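Local coordinates for arginase (Glaciozyma antarctica, PDB 5YNL), which is a cold-adapted yeast enzyme that probably hydrolyses L-arginine to L-ornithine and urea, as arginases do, at residues A[164-169]-A[221-226]. Sequence-based numbering, arbitrary orientation.
Sequences GTFKAY and PCLKPE
The carbonyl oxygen of Cys222 lies close to the Phe166 ring, with Cys222 O 3.2 Å from Phe166 CD2. Phe166 CE2 lies a little further from the same oxygen. The approach is oblique, a close contact of the carbonyl oxygen with ring carbons. The Cys222 side chain reaches the base of the same phenylalanine. Its SG is 3.6 Å from Phe166 CB and 4.8 Å from the ring centroid. The sulfur sits 42° off the ring normal, an oblique sulfur-aromatic contact. At the far end of the ring, Phe166 CZ touches Leu223 CD1 at 3.5 Å. Phe166 carries CG anti to its own carbonyl carbon (chi1 -82°), and this sends the ring from the helix across to 221-226.

Helix 158-168 belongs to the crossover between the parallel strands 147-152 and 173-177 of the eight-stranded sheet of the arginase fold. Residues 221-226 lie in the irregular loop that leads into strand 228-233. Thr165 OG1 hydrogen-bonds to Ser326 OG of the central strand 324-330, while Phe166 points at the loop. A serine in place of Phe166 removes the ring and would probably leave a gap between the Cys222 sulfur and Leu223 CD1. Leu223 also packs on Leu203 and shares a backbone hydrogen bond with Leu202. Phe166 touches Ala172, just ahead of strand 173-177.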
loop_
_atom_site.group_PDB
_atom_site.type_symbol
_atom_site.label_atom_id
_atom_site.label_comp_id
_atom_site.label_asym_id
_atom_site.label_seq_id
_atom_site.Cartn_x
_atom_site.Cartn_y
_atom_site.Cartn_z
ATOM N N GLY A 164 -4.842 3.328 -9.997
ATOM C CA GLY A 164 -5.486 2.193 -10.638
ATOM C C GLY A 164 -6.593 1.614 -9.783
ATOM O O GLY A 164 -7.711 1.417 -10.255
ATOM N N THR A 165 -6.277 1.348 -8.515
ATOM C CA THR A 165 -7.211 0.747 -7.571
ATOM C C THR A 165 -8.466 1.607 -7.389
ATOM O O THR A 165 -9.598 1.101 -7.452
ATOM C CB THR A 165 -6.523 0.529 -6.217
ATOM O OG1 THR A 165 -5.462 -0.439 -6.362
ATOM C CG2 THR A 165 -7.524 0.066 -5.185
ATOM N N PHE A 166 -8.271 2.904 -7.164
ATOM C CA PHE A 166 -9.401 3.807 -6.963
ATOM C C PHE A 166 -10.141 4.080 -8.251
ATOM O O PHE A 166 -11.333 4.360 -8.227
ATOM C CB PHE A 166 -8.946 5.113 -6.320
ATOM C CG PHE A 166 -8.789 5.026 -4.824
ATOM C CD1 PHE A 166 -7.754 4.288 -4.261
ATOM C CD2 PHE A 166 -9.679 5.681 -3.984
ATOM C CE1 PHE A 166 -7.600 4.204 -2.887
ATOM C CE2 PHE A 166 -9.532 5.605 -2.610
ATOM C CZ PHE A 166 -8.493 4.857 -2.056
ATOM N N LYS A 167 -9.429 4.018 -9.373
ATOM C CA LYS A 167 -10.052 4.124 -10.688
ATOM C C LYS A 167 -11.108 3.045 -10.779
ATOM O O LYS A 167 -12.231 3.292 -11.210
ATOM C CB LYS A 167 -9.007 3.909 -11.790
ATOM C CG LYS A 167 -9.571 3.781 -13.199
ATOM C CD LYS A 167 -9.108 4.934 -14.065
ATOM C CE LYS A 167 -7.605 5.106 -13.983
ATOM N NZ LYS A 167 -6.874 3.874 -14.398
ATOM N N ALA A 168 -10.736 1.846 -10.345
ATOM C CA ALA A 168 -11.651 0.715 -10.342
ATOM C C ALA A 168 -12.541 0.710 -9.102
ATOM O O ALA A 168 -13.671 0.239 -9.153
ATOM C CB ALA A 168 -10.884 -0.575 -10.435
ATOM N N TYR A 169 -12.033 1.212 -7.985
ATOM C CA TYR A 169 -12.843 1.301 -6.777
ATOM C C TYR A 169 -12.816 2.722 -6.232
ATOM O O TYR A 169 -11.988 3.047 -5.372
ATOM C CB TYR A 169 -12.347 0.319 -5.703
ATOM C CG TYR A 169 -12.373 -1.142 -6.115
ATOM C CD1 TYR A 169 -13.572 -1.831 -6.226
ATOM C CD2 TYR A 169 -11.190 -1.836 -6.373
ATOM C CE1 TYR A 169 -13.601 -3.166 -6.589
ATOM C CE2 TYR A 169 -11.205 -3.182 -6.739
ATOM C CZ TYR A 169 -12.419 -3.846 -6.845
ATOM O OH TYR A 169 -12.450 -5.182 -7.209
ATOM N N PRO A 221 -7.153 13.495 -8.552
ATOM C CA PRO A 221 -7.252 13.337 -7.101
ATOM C C PRO A 221 -8.351 12.333 -6.798
ATOM O O PRO A 221 -9.532 12.679 -6.882
ATOM C CB PRO A 221 -7.676 14.730 -6.623
ATOM C CG PRO A 221 -7.245 15.659 -7.698
ATOM C CD PRO A 221 -7.358 14.890 -8.981
ATOM N N CYS A 222 -7.978 11.103 -6.464
ATOM C CA CYS A 222 -8.975 10.059 -6.286
ATOM C C CYS A 222 -9.175 9.704 -4.814
ATOM O O CYS A 222 -9.951 8.800 -4.483
ATOM C CB CYS A 222 -8.575 8.825 -7.092
ATOM S SG CYS A 222 -6.962 8.116 -6.640
ATOM N N LEU A 223 -8.477 10.428 -3.939
ATOM C CA LEU A 223 -8.447 10.110 -2.511
ATOM C C LEU A 223 -8.889 11.280 -1.633
ATOM O O LEU A 223 -8.198 12.299 -1.552
ATOM C CB LEU A 223 -7.036 9.688 -2.093
ATOM C CG LEU A 223 -6.914 9.257 -0.632
ATOM C CD1 LEU A 223 -7.409 7.828 -0.458
ATOM C CD2 LEU A 223 -5.481 9.387 -0.129
ATOM N N LYS A 224 -10.036 11.123 -0.976
ATOM C CA LYS A 224 -10.497 12.079 0.023
ATOM C C LYS A 224 -9.680 11.886 1.307
ATOM O O LYS A 224 -9.338 10.755 1.657
ATOM C CB LYS A 224 -11.985 11.860 0.303
ATOM C CG LYS A 224 -12.941 12.341 -0.808
ATOM C CD LYS A 224 -14.221 11.477 -0.859
ATOM C CE LYS A 224 -15.358 12.122 -1.676
ATOM N NZ LYS A 224 -16.155 13.170 -0.953
ATOM N N PRO A 225 -9.365 12.983 2.015
ATOM C CA PRO A 225 -8.549 12.930 3.236
ATOM C C PRO A 225 -9.151 12.102 4.375
ATOM O O PRO A 225 -8.431 11.754 5.318
ATOM C CB PRO A 225 -8.462 14.404 3.665
ATOM C CG PRO A 225 -9.661 15.079 3.001
ATOM C CD PRO A 225 -9.754 14.366 1.678
ATOM N N GLU A 226 -10.442 11.800 4.308
ATOM C CA GLU A 226 -11.066 10.977 5.336
ATOM C C GLU A 226 -11.046 9.505 4.930
ATOM O O GLU A 226 -11.571 8.647 5.648
ATOM C CB GLU A 226 -12.504 11.416 5.561
ATOM C CG GLU A 226 -13.373 11.129 4.367
ATOM C CD GLU A 226 -13.833 12.385 3.660
ATOM O OE1 GLU A 226 -13.137 13.431 3.750
ATOM O OE2 GLU A 226 -14.902 12.322 3.019
#